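Local atomic coordinates of toxin Tse2 (Pseudomonas aeruginosa, PDB entry 5AKO), a protein that is secreted by the H1 type VI secretion system into the cytoplasm of recipient cells, where it likely acts as an NAD-dependent cytotoxin. Residues S30-R35 / D115-D120; G44-Y49 / A63-P68; S101-A106 / A141-I146; D120-P125 / R166-R171; P126-K131 / G159-F164. All blocks are in the same frame, centred on the assembly; numbering follows the deposited sequence.

Contact 1 of 5, residues S30-R35 / D115-D120; sequences SLTLYR and DFVIPD
Leu33, Tyr34 and Arg35 pair with Ile118, Val117 and Phe116 in a two-stranded antiparallel sheet, where strand 33-37 meets strand 114-118, packed on helix 154-176 through Phe116. Two hydrogen-bonded pairs flank one non-hydrogen-bonded pair. Leu33 and Ile118 exchange both bonds, Ile118 N reaching Leu33 O at 2.7 Å, and Arg35 and Phe116 do the same, with Arg35 N 2.9 Å from Phe116 O. Between them Tyr34 and Val117, residue types suited to an extended backbone, lie side by side on one face, Tyr34 CE2 being 4.0 Å from Val117 CG2, while Asp115 CB comes to the ring edge. The other face carries Leu33, Ile118, Arg35 and Phe116; Phe116 continues onto Val165 and Ala168, and the guanidinium of Arg35 leaves to bond Leu65 O and Ser101 O.

Beyond Ile118, the last residue of strand 114-118, the pairing passes to a side chain. Thr32 turns OG1 beside its own backbone N (chi1 -61°), placing the hydroxyl to accept from Asp120 N at 3.0 Å in an almost straight bond (174°), while its methyl CG2 packs on Val117 CG1 at 3.6 Å. The carboxylate of Asp120 pairs with Lys175. A threonine hydroxyl thus closes one end of a two-stranded antiparallel ribbon.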
# COMPACT_ATOMS: atom_id res chain seq x y z
N SER C 30 -22.21 -4.58 23.42
CA SER C 30 -23.59 -4.21 23.14
C SER C 30 -24.13 -5.10 22.07
O SER C 30 -25.24 -4.93 21.63
CB SER C 30 -23.67 -2.74 22.71
OG SER C 30 -22.86 -2.48 21.58
N LEU C 31 -23.36 -6.09 21.69
CA LEU C 31 -23.60 -6.86 20.50
C LEU C 31 -22.92 -8.19 20.71
O LEU C 31 -21.88 -8.24 21.35
CB LEU C 31 -22.90 -6.17 19.35
CG LEU C 31 -23.59 -6.24 18.02
CD1 LEU C 31 -24.57 -5.08 17.90
CD2 LEU C 31 -22.52 -6.17 16.95
N THR C 32 -23.48 -9.24 20.13
CA THR C 32 -22.83 -10.54 20.11
C THR C 32 -21.75 -10.58 19.03
O THR C 32 -22.02 -10.26 17.89
CB THR C 32 -23.83 -11.70 19.92
OG1 THR C 32 -24.74 -11.67 21.02
CG2 THR C 32 -23.15 -13.10 19.95
N LEU C 33 -20.54 -10.97 19.44
CA LEU C 33 -19.35 -11.06 18.60
C LEU C 33 -18.80 -12.50 18.61
O LEU C 33 -18.92 -13.21 19.60
CB LEU C 33 -18.27 -10.07 19.11
CG LEU C 33 -18.73 -8.59 19.13
CD1 LEU C 33 -17.85 -7.66 19.95
CD2 LEU C 33 -18.82 -8.05 17.72
N TYR C 34 -18.18 -12.90 17.51
CA TYR C 34 -17.77 -14.26 17.27
C TYR C 34 -16.30 -14.27 16.86
O TYR C 34 -15.90 -13.54 15.96
CB TYR C 34 -18.59 -14.87 16.12
CG TYR C 34 -20.06 -14.92 16.37
CD1 TYR C 34 -20.88 -13.80 16.10
CD2 TYR C 34 -20.66 -16.08 16.88
CE1 TYR C 34 -22.25 -13.84 16.32
CE2 TYR C 34 -22.05 -16.13 17.11
CZ TYR C 34 -22.83 -15.01 16.81
OH TYR C 34 -24.19 -15.04 17.02
N ARG C 35 -15.53 -15.17 17.46
CA ARG C 35 -14.09 -15.32 17.21
C ARG C 35 -13.87 -16.66 16.56
O ARG C 35 -14.21 -17.69 17.14
CB ARG C 35 -13.39 -15.28 18.56
CG ARG C 35 -11.96 -15.77 18.58
CD ARG C 35 -11.09 -14.81 17.84
NE ARG C 35 -9.68 -15.14 17.94
CZ ARG C 35 -8.71 -14.53 17.26
NH1 ARG C 35 -8.97 -13.55 16.39
NH2 ARG C 35 -7.47 -14.92 17.40
N ASP C 115 -16.90 -21.21 16.17
CA ASP C 115 -16.83 -19.85 16.68
C ASP C 115 -16.96 -19.87 18.17
O ASP C 115 -17.88 -20.49 18.70
CB ASP C 115 -17.97 -19.04 16.08
CG ASP C 115 -17.86 -18.90 14.55
OD1 ASP C 115 -16.98 -18.13 14.06
OD2 ASP C 115 -18.67 -19.53 13.84
N PHE C 116 -16.05 -19.17 18.84
CA PHE C 116 -16.22 -18.90 20.23
C PHE C 116 -17.07 -17.66 20.30
O PHE C 116 -16.75 -16.68 19.64
CB PHE C 116 -14.87 -18.67 20.88
CG PHE C 116 -14.96 -18.19 22.29
CD1 PHE C 116 -15.20 -19.08 23.30
CD2 PHE C 116 -14.85 -16.86 22.60
CE1 PHE C 116 -15.30 -18.65 24.62
CE2 PHE C 116 -14.99 -16.41 23.90
CZ PHE C 116 -15.20 -17.31 24.92
N VAL C 117 -18.10 -17.67 21.16
CA VAL C 117 -19.15 -16.62 21.19
C VAL C 117 -18.97 -15.67 22.36
O VAL C 117 -18.81 -16.13 23.47
CB VAL C 117 -20.55 -17.20 21.37
CG1 VAL C 117 -21.57 -16.09 21.31
CG2 VAL C 117 -20.87 -18.28 20.31
N ILE C 118 -18.98 -14.37 22.09
CA ILE C 118 -18.90 -13.32 23.10
C ILE C 118 -20.25 -12.62 23.10
O ILE C 118 -20.57 -11.85 22.15
CB ILE C 118 -17.80 -12.32 22.80
CG1 ILE C 118 -16.44 -13.03 22.73
CG2 ILE C 118 -17.78 -11.21 23.85
CD1 ILE C 118 -15.27 -12.08 22.50
N PRO C 119 -21.09 -12.95 24.09
CA PRO C 119 -22.48 -12.51 23.91
C PRO C 119 -22.65 -11.04 24.18
O PRO C 119 -21.90 -10.48 24.99
CB PRO C 119 -23.24 -13.34 24.93
CG PRO C 119 -22.44 -14.62 24.98
CD PRO C 119 -21.02 -14.13 24.96
N ASP C 120 -23.61 -10.41 23.52
CA ASP C 120 -24.03 -9.09 23.96
C ASP C 120 -24.07 -9.11 25.48
O ASP C 120 -24.53 -10.08 26.06
CB ASP C 120 -25.42 -8.76 23.43
CG ASP C 120 -26.46 -9.75 23.93
OD1 ASP C 120 -26.34 -10.94 23.56
OD2 ASP C 120 -27.37 -9.37 24.70

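Contact 2 of 5, residues G44-Y49 / A63-P68; sequences GDVGRY and APLLHP
Tyr49 meets Ala63 and Leu65 in the close-packed part of this contact between two loops, both belonging to the long connection from strand 33-37 to strand 100-103. Its CG stands beside the backbone N (chi1 -67°), and the side chain reaches the other loop along its length. At the root, Tyr49 CB lies 3.5 Å from Leu65 CD1, a methyl that also nears CG and CD1 of the ring as the two side chains cross at a slant. Farther out, Tyr49 CE2 comes within 3.5 Å of Ala63 CB. Alanine suits this place, since its small methyl lets the ring come close to the backbone. At the tip, Tyr49 OH accepts a hydrogen bond from Ala63 N, 3.1 Å long with an angle of 168° at the hydrogen.

Val46 adds a looser apolar touch: its CG1 is 3.9 Å from Ala63 CB and 4.3 Å from Leu65 CD2. Tyr49 N bonds Val46 O at 2.8 Å, a turn that brings both side chains to the same partners. Beyond Val46 the packing ends: Asp45 and Gly44 are exposed in the assembly and poorly ordered. Leu65 also rests on Phe116 of strand 114-118.

Tyrosine thus does two jobs, filling an apolar contact with its ring and satisfying a loop amide with its hydroxyl; the chemistry implies mainly hydrophobic adhesion, given direction by one polar bond.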
# COMPACT_ATOMS: atom_id res chain seq x y z
N GLY C 44 -3.46 -28.29 22.72
CA GLY C 44 -4.51 -28.85 23.59
C GLY C 44 -5.84 -28.77 22.87
O GLY C 44 -5.93 -28.12 21.83
N ASP C 45 -6.87 -29.42 23.39
CA ASP C 45 -8.19 -29.40 22.72
C ASP C 45 -9.07 -28.23 23.18
O ASP C 45 -9.33 -28.07 24.37
CB ASP C 45 -8.95 -30.72 22.95
CG ASP C 45 -10.47 -30.59 22.70
OD1 ASP C 45 -11.21 -30.10 23.60
OD2 ASP C 45 -10.93 -30.99 21.61
N VAL C 46 -9.57 -27.47 22.21
CA VAL C 46 -10.39 -26.29 22.46
C VAL C 46 -11.87 -26.46 22.07
O VAL C 46 -12.68 -25.53 22.22
CB VAL C 46 -9.81 -25.04 21.75
CG1 VAL C 46 -8.43 -24.72 22.32
CG2 VAL C 46 -9.73 -25.26 20.24
N GLY C 47 -12.22 -27.65 21.59
CA GLY C 47 -13.62 -27.99 21.31
C GLY C 47 -14.52 -27.70 22.49
O GLY C 47 -15.70 -27.39 22.31
N ARG C 48 -13.96 -27.81 23.71
CA ARG C 48 -14.68 -27.55 24.97
C ARG C 48 -15.25 -26.14 25.00
O ARG C 48 -16.33 -25.90 25.53
CB ARG C 48 -13.76 -27.77 26.19
N TYR C 49 -14.54 -25.22 24.34
CA TYR C 49 -14.94 -23.81 24.32
C TYR C 49 -16.05 -23.41 23.35
O TYR C 49 -16.61 -22.31 23.49
CB TYR C 49 -13.72 -22.96 24.08
CG TYR C 49 -12.75 -23.01 25.20
CD1 TYR C 49 -12.92 -22.21 26.31
CD2 TYR C 49 -11.67 -23.87 25.17
CE1 TYR C 49 -12.02 -22.22 27.35
CE2 TYR C 49 -10.77 -23.91 26.22
CZ TYR C 49 -10.96 -23.07 27.30
OH TYR C 49 -10.10 -23.07 28.34
N ALA C 63 -7.62 -21.48 27.55
CA ALA C 63 -7.03 -21.42 26.23
C ALA C 63 -7.03 -19.97 25.72
O ALA C 63 -7.95 -19.21 26.04
CB ALA C 63 -7.78 -22.32 25.28
N PRO C 64 -5.99 -19.58 24.98
CA PRO C 64 -5.73 -18.18 24.61
C PRO C 64 -6.53 -17.76 23.39
O PRO C 64 -5.96 -17.35 22.39
CB PRO C 64 -4.21 -18.18 24.36
CG PRO C 64 -3.93 -19.55 23.89
CD PRO C 64 -4.81 -20.42 24.73
N LEU C 65 -7.85 -17.87 23.49
CA LEU C 65 -8.72 -17.82 22.31
C LEU C 65 -8.81 -16.44 21.66
O LEU C 65 -9.07 -16.32 20.48
CB LEU C 65 -10.12 -18.31 22.69
CG LEU C 65 -10.26 -19.82 23.00
CD1 LEU C 65 -11.71 -20.15 23.30
CD2 LEU C 65 -9.80 -20.69 21.84
N LEU C 66 -8.66 -15.41 22.46
CA LEU C 66 -8.71 -14.06 22.02
C LEU C 66 -7.32 -13.41 22.05
O LEU C 66 -7.21 -12.19 22.11
CB LEU C 66 -9.64 -13.27 22.95
CG LEU C 66 -11.07 -13.76 23.09
CD1 LEU C 66 -11.83 -12.95 24.14
CD2 LEU C 66 -11.83 -13.71 21.81
N HIS C 67 -6.27 -14.22 22.05
CA HIS C 67 -4.92 -13.70 21.92
C HIS C 67 -4.67 -13.41 20.47
O HIS C 67 -4.98 -14.24 19.61
CB HIS C 67 -3.87 -14.72 22.39
CG HIS C 67 -3.78 -14.86 23.87
ND1 HIS C 67 -2.63 -15.26 24.51
CD2 HIS C 67 -4.70 -14.68 24.84
CE1 HIS C 67 -2.83 -15.29 25.81
NE2 HIS C 67 -4.09 -14.94 26.04
N PRO C 68 -4.11 -12.26 20.17
CA PRO C 68 -3.70 -11.99 18.81
C PRO C 68 -2.32 -12.56 18.56
O PRO C 68 -1.56 -12.67 19.52
CB PRO C 68 -3.58 -10.47 18.79
CG PRO C 68 -3.17 -10.11 20.18
CD PRO C 68 -3.92 -11.07 21.04

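Contact 3 of 5, residues S101-A106 / A141-I146; sequences SVFDRA and ATHYTI
His143 and Ser101 meet across neighbouring antiparallel strands, 141-148 and 100-103. His143 CG stands anti to the backbone N (chi1 -177°), which sends the imidazole toward strand 100-103. CB passes 4.0 Å from Phe103 CE1; CG lies near the same carbon, and CD2 approaches it to 3.6 Å. The imidazole thereby turns an edge to the phenyl face in an offset edge-to-face pair, with planes 85° apart. Val102 O lies over one imidazole face, offset toward the rim. At the tip His143 CE1 lies 3.5 Å from Ser101 OG, and NE2 hydrogen-bonds that oxygen at 2.7 Å in the ring plane, while ND1 bonds Asp133 OD2 on strand 128-136. Apolar side chains of another protein chain pack on Ser101, Phe103 and His143.

On the other face of the sheet Val102 CG2 packs against Tyr144 CB, and these two residues exchange backbone bonds. Where strand 100-103 ends, a carboxylate continues the pairing: Asp104 OD1 takes Thr142 N at 2.9 Å, from above the carboxylate plane, and a water joins Asp104 OD2 to Thr142 OG1.

Imidazole suits its place because it offers an aromatic edge and two ring nitrogens. The hydrogen-bonded chain Ser101-His143-Asp133 implies a ring whose rotation is fixed by bonds at both nitrogens.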
# COMPACT_ATOMS: atom_id res chain seq x y z
N SER C 101 -9.20 -9.94 16.13
CA SER C 101 -10.33 -9.85 15.22
C SER C 101 -11.51 -10.66 15.66
O SER C 101 -11.37 -11.87 15.90
CB SER C 101 -9.95 -10.32 13.83
OG SER C 101 -9.07 -9.40 13.19
N VAL C 102 -12.68 -10.01 15.73
CA VAL C 102 -13.94 -10.72 15.85
C VAL C 102 -14.97 -10.11 14.91
O VAL C 102 -14.75 -9.01 14.40
CB VAL C 102 -14.46 -10.71 17.27
CG1 VAL C 102 -13.55 -11.51 18.17
CG2 VAL C 102 -14.63 -9.29 17.79
N PHE C 103 -16.09 -10.80 14.68
CA PHE C 103 -17.12 -10.32 13.76
C PHE C 103 -18.48 -10.41 14.44
O PHE C 103 -18.61 -11.04 15.49
CB PHE C 103 -17.15 -11.20 12.54
CG PHE C 103 -15.92 -11.12 11.73
CD1 PHE C 103 -15.74 -10.10 10.81
CD2 PHE C 103 -14.91 -12.04 11.90
CE1 PHE C 103 -14.60 -10.00 10.05
CE2 PHE C 103 -13.77 -11.97 11.13
CZ PHE C 103 -13.63 -10.95 10.20
N ASP C 104 -19.48 -9.85 13.79
CA ASP C 104 -20.84 -9.78 14.34
C ASP C 104 -21.77 -10.87 13.77
O ASP C 104 -22.99 -10.80 13.93
CB ASP C 104 -21.44 -8.36 14.11
CG ASP C 104 -21.72 -8.06 12.63
OD1 ASP C 104 -21.12 -8.72 11.71
OD2 ASP C 104 -22.52 -7.12 12.37
N ARG C 105 -21.22 -11.85 13.09
CA ARG C 105 -21.99 -13.06 12.82
C ARG C 105 -21.05 -14.24 12.79
O ARG C 105 -19.82 -14.05 12.79
CB ARG C 105 -22.78 -12.94 11.51
CG ARG C 105 -21.95 -13.05 10.27
CD ARG C 105 -22.78 -12.95 8.99
NE ARG C 105 -21.88 -12.95 7.83
CZ ARG C 105 -21.32 -14.04 7.29
NH1 ARG C 105 -21.55 -15.25 7.79
NH2 ARG C 105 -20.53 -13.91 6.22
N ALA C 106 -21.63 -15.44 12.74
CA ALA C 106 -20.88 -16.70 12.79
C ALA C 106 -20.46 -17.21 11.43
O ALA C 106 -21.12 -16.95 10.43
CB ALA C 106 -21.72 -17.78 13.46
N ALA C 141 -19.90 -8.89 6.79
CA ALA C 141 -19.92 -8.87 8.23
C ALA C 141 -19.15 -7.70 8.67
O ALA C 141 -18.27 -7.22 7.96
CB ALA C 141 -19.31 -10.15 8.81
N THR C 142 -19.46 -7.22 9.85
CA THR C 142 -18.76 -6.04 10.35
C THR C 142 -17.64 -6.51 11.22
O THR C 142 -17.86 -7.34 12.11
CB THR C 142 -19.70 -5.11 11.18
OG1 THR C 142 -20.65 -4.52 10.29
CG2 THR C 142 -18.88 -4.01 11.83
N HIS C 143 -16.47 -5.95 11.01
CA HIS C 143 -15.28 -6.37 11.79
C HIS C 143 -15.11 -5.52 13.05
O HIS C 143 -15.41 -4.31 13.03
CB HIS C 143 -14.05 -6.17 10.93
CG HIS C 143 -12.79 -6.63 11.58
ND1 HIS C 143 -12.08 -5.86 12.48
CD2 HIS C 143 -12.10 -7.78 11.46
CE1 HIS C 143 -11.01 -6.52 12.87
NE2 HIS C 143 -11.00 -7.69 12.27
N TYR C 144 -14.60 -6.14 14.13
CA TYR C 144 -14.34 -5.46 15.37
C TYR C 144 -12.97 -5.86 15.90
O TYR C 144 -12.48 -6.96 15.59
CB TYR C 144 -15.39 -5.82 16.40
CG TYR C 144 -16.80 -5.25 16.21
CD1 TYR C 144 -17.67 -5.79 15.31
CD2 TYR C 144 -17.26 -4.21 16.99
CE1 TYR C 144 -18.95 -5.29 15.15
CE2 TYR C 144 -18.52 -3.70 16.87
CZ TYR C 144 -19.37 -4.23 15.92
OH TYR C 144 -20.65 -3.75 15.75
N THR C 145 -12.34 -4.99 16.72
CA THR C 145 -11.01 -5.27 17.23
C THR C 145 -10.96 -5.06 18.72
O THR C 145 -11.34 -4.02 19.22
CB THR C 145 -9.96 -4.36 16.56
OG1 THR C 145 -10.05 -4.52 15.15
CG2 THR C 145 -8.52 -4.73 17.01
N ILE C 146 -10.57 -6.11 19.43
CA ILE C 146 -10.34 -6.03 20.85
C ILE C 146 -8.90 -5.56 21.00
O ILE C 146 -8.00 -6.19 20.45
CB ILE C 146 -10.42 -7.40 21.49
CG1 ILE C 146 -11.76 -8.09 21.20
CG2 ILE C 146 -10.22 -7.25 22.98
CD1 ILE C 146 -11.85 -9.56 21.57
O HOH W 1 -22.86 -5.90 10.25

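Contact 4 of 5, residues D120-P125 / R166-R171; sequences DGTDIP and RNAIRR
Asn167 and Arg171, one helical turn apart, grip the loop 120-125 at two points, with Thr122 between them. The amide of Asn167 gives ND2 to Asp123 O at 2.8 Å; the bond is straight at the hydrogen (168°), yet the donor stands above the carbonyl plane. Its backbone O also receives a water that in turn accepts from Asp123 N, so the backbone N and O of Asp123 are both bonded, one through water. Ala168 comes next, small enough for the Thr122 methyl CG2 to settle 3.7 Å from its N. Arg171 then starts with CG anti to the backbone N (chi1 178°) and bends at chi2. Its CG passes 3.5 Å from Thr122 OG1, itself hydrogen-bonded to Pro119 O; CD lies against Gly121, and NE donates to a lone pair of Asp120 O at 3.0 Å. A weak NH2 bond reaches the same oxygen. Arginine suits the end of this walk through its length and several donors. The loop thus runs along helix 154-176 while linking strand 114-118 to strand 128-136.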
# COMPACT_ATOMS: atom_id res chain seq x y z
N ASP C 120 -23.61 -10.41 23.52
CA ASP C 120 -24.03 -9.09 23.96
C ASP C 120 -24.07 -9.11 25.48
O ASP C 120 -24.53 -10.08 26.06
CB ASP C 120 -25.42 -8.76 23.43
CG ASP C 120 -26.46 -9.75 23.93
OD1 ASP C 120 -26.34 -10.94 23.56
OD2 ASP C 120 -27.37 -9.37 24.70
N GLY C 121 -23.59 -8.05 26.11
CA GLY C 121 -23.66 -7.94 27.58
C GLY C 121 -22.44 -8.47 28.34
O GLY C 121 -22.39 -8.39 29.57
N THR C 122 -21.44 -9.01 27.63
CA THR C 122 -20.24 -9.49 28.28
C THR C 122 -19.42 -8.34 28.84
O THR C 122 -19.30 -7.29 28.21
CB THR C 122 -19.37 -10.23 27.28
OG1 THR C 122 -20.14 -11.30 26.73
CG2 THR C 122 -18.12 -10.78 27.98
N ASP C 123 -18.89 -8.52 30.03
CA ASP C 123 -18.03 -7.52 30.68
C ASP C 123 -16.67 -7.44 30.00
O ASP C 123 -16.02 -8.46 29.81
CB ASP C 123 -17.87 -7.84 32.17
CG ASP C 123 -19.19 -7.55 32.99
OD1 ASP C 123 -20.20 -7.05 32.43
OD2 ASP C 123 -19.24 -7.84 34.20
N ILE C 124 -16.29 -6.23 29.63
CA ILE C 124 -15.02 -5.97 29.06
C ILE C 124 -13.95 -5.67 30.12
O ILE C 124 -14.05 -4.69 30.89
CB ILE C 124 -15.11 -4.77 28.11
CG1 ILE C 124 -16.13 -5.02 27.00
CG2 ILE C 124 -13.73 -4.49 27.50
CD1 ILE C 124 -16.51 -3.79 26.17
N PRO C 125 -12.87 -6.47 30.14
CA PRO C 125 -11.87 -6.18 31.16
C PRO C 125 -11.44 -4.72 31.16
O PRO C 125 -11.35 -4.09 30.08
CB PRO C 125 -10.72 -7.10 30.79
CG PRO C 125 -11.41 -8.27 30.16
CD PRO C 125 -12.50 -7.65 29.35
N ARG C 166 -13.18 -15.65 30.07
CA ARG C 166 -13.92 -16.11 31.24
C ARG C 166 -15.21 -15.32 31.40
O ARG C 166 -16.23 -15.90 31.72
CB ARG C 166 -13.08 -15.92 32.51
CG ARG C 166 -11.80 -16.75 32.59
CD ARG C 166 -11.14 -16.48 33.93
NE ARG C 166 -9.76 -16.91 33.98
CZ ARG C 166 -9.34 -18.11 34.39
NH1 ARG C 166 -10.18 -19.05 34.78
NH2 ARG C 166 -8.03 -18.38 34.39
N ASN C 167 -15.17 -14.01 31.18
CA ASN C 167 -16.39 -13.18 31.27
C ASN C 167 -17.41 -13.65 30.27
O ASN C 167 -18.63 -13.66 30.56
CB ASN C 167 -16.09 -11.70 31.04
CG ASN C 167 -15.20 -11.10 32.11
OD1 ASN C 167 -14.85 -11.76 33.08
ND2 ASN C 167 -14.80 -9.85 31.90
N ALA C 168 -16.92 -14.05 29.10
CA ALA C 168 -17.82 -14.44 28.01
C ALA C 168 -18.56 -15.74 28.32
O ALA C 168 -19.73 -15.89 28.00
CB ALA C 168 -17.04 -14.58 26.70
N ILE C 169 -17.85 -16.66 28.95
CA ILE C 169 -18.42 -17.93 29.39
C ILE C 169 -19.48 -17.73 30.51
O ILE C 169 -20.63 -18.13 30.37
CB ILE C 169 -17.30 -18.86 29.83
CG1 ILE C 169 -16.41 -19.18 28.62
CG2 ILE C 169 -17.88 -20.15 30.43
CD1 ILE C 169 -15.05 -19.76 28.99
N ARG C 170 -19.11 -17.04 31.59
CA ARG C 170 -20.10 -16.58 32.59
C ARG C 170 -21.34 -15.99 31.91
O ARG C 170 -22.46 -16.40 32.20
CB ARG C 170 -19.51 -15.53 33.54
CG ARG C 170 -18.56 -16.12 34.56
CD ARG C 170 -17.70 -15.07 35.26
NE ARG C 170 -16.51 -15.71 35.84
CZ ARG C 170 -15.27 -15.23 35.79
NH1 ARG C 170 -14.99 -14.08 35.16
NH2 ARG C 170 -14.28 -15.91 36.35
N ARG C 171 -21.13 -15.06 31.00
CA ARG C 171 -22.24 -14.38 30.32
C ARG C 171 -23.04 -15.32 29.44
O ARG C 171 -24.24 -15.13 29.29
CB ARG C 171 -21.72 -13.21 29.51
CG ARG C 171 -22.76 -12.47 28.73
CD ARG C 171 -23.66 -11.64 29.61
NE ARG C 171 -24.75 -11.23 28.78
CZ ARG C 171 -26.01 -11.06 29.19
NH1 ARG C 171 -26.37 -11.15 30.48
NH2 ARG C 171 -26.93 -10.77 28.28
O HOH W 2 -19.68 -11.11 31.33

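Contact 5 of 5, residues P126-K131 / G159-F164; sequences PDLKVK and GQLDNF
Leu128 and Val130 of strand 128-136 face Gln160, Leu161 and Phe164 of helix 154-176 in a helix-on-sheet packing. The axes of strand segment 128-131 and helix segment 159-164 run 68° apart and 10.3 Å from each other, a spacing filled by side chains from both sides.

Leu128 holds the middle. It and Gln160 slide past each other in opposite directions, so that Leu128 CD1 lies 3.7 Å from Gln160 CB, the aliphatic root of a polar residue. With Leu161 it crosses at about a right angle, methyl against methyl, CD1 to Leu161 CD2 at 3.8 Å. The same CD1 methyl approaches Phe164 CD2 at 4.3 Å. Leucine suits the position because its length carries CD1 in among three helix residues.

Two residues along the strand, Val130 slants across Phe164 and brings CG2 to the ring edge, 4.1 Å from Phe164 CE2. The phenylalanine ring is long enough to bridge helix and sheet, and it also touches Ile146 on the adjacent strand 141-148 and Pro125 in the loop.

Gln160 finishes the contact at its more open end. Its chain bends at chi2 (-93°), turning the amide oxygen toward the loop before the strand, while Pro126 crosses it at about a right angle. There Gln160 OE1 accepts from Asp127 N at 3.1 Å, with the donor almost in line with the side-chain carbonyl (177°).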
# COMPACT_ATOMS: atom_id res chain seq x y z
N PRO C 126 -11.17 -4.17 32.36
CA PRO C 126 -11.00 -2.74 32.56
C PRO C 126 -10.04 -2.01 31.64
O PRO C 126 -10.29 -0.85 31.30
CB PRO C 126 -10.50 -2.63 34.03
CG PRO C 126 -10.10 -4.03 34.44
CD PRO C 126 -11.03 -4.91 33.63
N ASP C 127 -8.94 -2.64 31.25
CA ASP C 127 -7.98 -1.93 30.39
C ASP C 127 -8.03 -2.31 28.89
O ASP C 127 -7.11 -2.00 28.14
CB ASP C 127 -6.57 -2.12 30.95
CG ASP C 127 -6.35 -1.39 32.25
OD1 ASP C 127 -6.70 -0.18 32.30
OD2 ASP C 127 -5.82 -2.03 33.20
N LEU C 128 -9.12 -2.93 28.46
CA LEU C 128 -9.31 -3.28 27.07
C LEU C 128 -10.46 -2.52 26.54
O LEU C 128 -11.26 -1.95 27.32
CB LEU C 128 -9.62 -4.75 26.94
CG LEU C 128 -8.53 -5.75 27.31
CD1 LEU C 128 -8.98 -7.16 26.98
CD2 LEU C 128 -7.22 -5.46 26.59
N LYS C 129 -10.55 -2.44 25.22
CA LYS C 129 -11.73 -1.89 24.58
C LYS C 129 -11.93 -2.60 23.27
O LYS C 129 -11.01 -3.27 22.79
CB LYS C 129 -11.61 -0.39 24.39
CG LYS C 129 -10.51 0.07 23.46
CD LYS C 129 -10.21 1.56 23.62
CE LYS C 129 -9.26 2.06 22.55
NZ LYS C 129 -9.02 3.51 22.67
N VAL C 130 -13.12 -2.45 22.71
CA VAL C 130 -13.55 -3.14 21.52
C VAL C 130 -13.97 -2.09 20.55
O VAL C 130 -14.90 -1.37 20.82
CB VAL C 130 -14.74 -4.05 21.83
CG1 VAL C 130 -15.21 -4.79 20.58
CG2 VAL C 130 -14.35 -5.03 22.92
N LYS C 131 -13.29 -2.03 19.42
CA LYS C 131 -13.47 -1.01 18.41
C LYS C 131 -14.26 -1.54 17.25
O LYS C 131 -13.93 -2.59 16.70
CB LYS C 131 -12.10 -0.57 17.89
CG LYS C 131 -12.15 0.36 16.68
CD LYS C 131 -10.74 0.74 16.27
CE LYS C 131 -10.70 1.73 15.12
NZ LYS C 131 -11.52 2.92 15.43
N GLY C 159 -3.22 -11.31 29.92
CA GLY C 159 -3.99 -11.56 31.14
C GLY C 159 -5.42 -11.08 30.98
O GLY C 159 -6.38 -11.79 31.34
N GLN C 160 -5.57 -9.89 30.42
CA GLN C 160 -6.89 -9.31 30.28
C GLN C 160 -7.68 -10.10 29.26
O GLN C 160 -8.88 -10.30 29.43
CB GLN C 160 -6.80 -7.86 29.92
CG GLN C 160 -6.04 -7.03 30.93
CD GLN C 160 -6.94 -6.43 31.94
OE1 GLN C 160 -7.55 -5.36 31.71
NE2 GLN C 160 -7.10 -7.14 33.05
N LEU C 161 -7.02 -10.58 28.22
CA LEU C 161 -7.74 -11.33 27.20
C LEU C 161 -8.24 -12.69 27.77
O LEU C 161 -9.36 -13.13 27.46
CB LEU C 161 -6.86 -11.51 25.95
CG LEU C 161 -6.57 -10.19 25.24
CD1 LEU C 161 -5.37 -10.36 24.31
CD2 LEU C 161 -7.79 -9.71 24.45
N ASP C 162 -7.44 -13.32 28.64
CA ASP C 162 -7.93 -14.48 29.40
C ASP C 162 -9.18 -14.18 30.26
O ASP C 162 -10.19 -14.90 30.19
CB ASP C 162 -6.77 -15.09 30.20
CG ASP C 162 -5.73 -15.77 29.28
OD1 ASP C 162 -6.09 -16.17 28.13
OD2 ASP C 162 -4.54 -15.88 29.68
N ASN C 163 -9.17 -13.08 31.01
CA ASN C 163 -10.36 -12.68 31.72
C ASN C 163 -11.53 -12.38 30.82
O ASN C 163 -12.66 -12.59 31.21
CB ASN C 163 -10.10 -11.48 32.62
CG ASN C 163 -9.20 -11.83 33.78
OD1 ASN C 163 -8.98 -13.00 34.08
ND2 ASN C 163 -8.65 -10.83 34.41
N PHE C 164 -11.26 -11.90 29.61
CA PHE C 164 -12.33 -11.64 28.66
C PHE C 164 -13.00 -12.95 28.23
O PHE C 164 -14.22 -13.01 28.05
CB PHE C 164 -11.81 -10.90 27.43
CG PHE C 164 -12.87 -10.08 26.68
CD1 PHE C 164 -14.20 -10.15 27.00
CD2 PHE C 164 -12.50 -9.22 25.70
CE1 PHE C 164 -15.12 -9.41 26.30
CE2 PHE C 164 -13.42 -8.44 25.03
CZ PHE C 164 -14.75 -8.56 25.32

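In the fold
Contacts 1 and 3 are partly buried strand pairings rich in backbone bonds, whereas contacts 4 and 5 set different turns of helix 154-176 against loop and strand. Contact 2, a buried one, joins two loops by mostly apolar packing. The two strand pairings meet directly, Tyr34 N lying 2.8 Å from Phe103 O, and contacts 3 and 5 reach the same sheet. Phe164 binds the interior together, touching Ile118 of contact 1, Leu66 of contact 2, Ile146 of contact 3 and Thr122 of contact 4. Contact 4, farther from the chain's centre, uses amide, guanidinium and water; contact 5 is chiefly apolar. Asp120 belongs to both contacts 1 and 4.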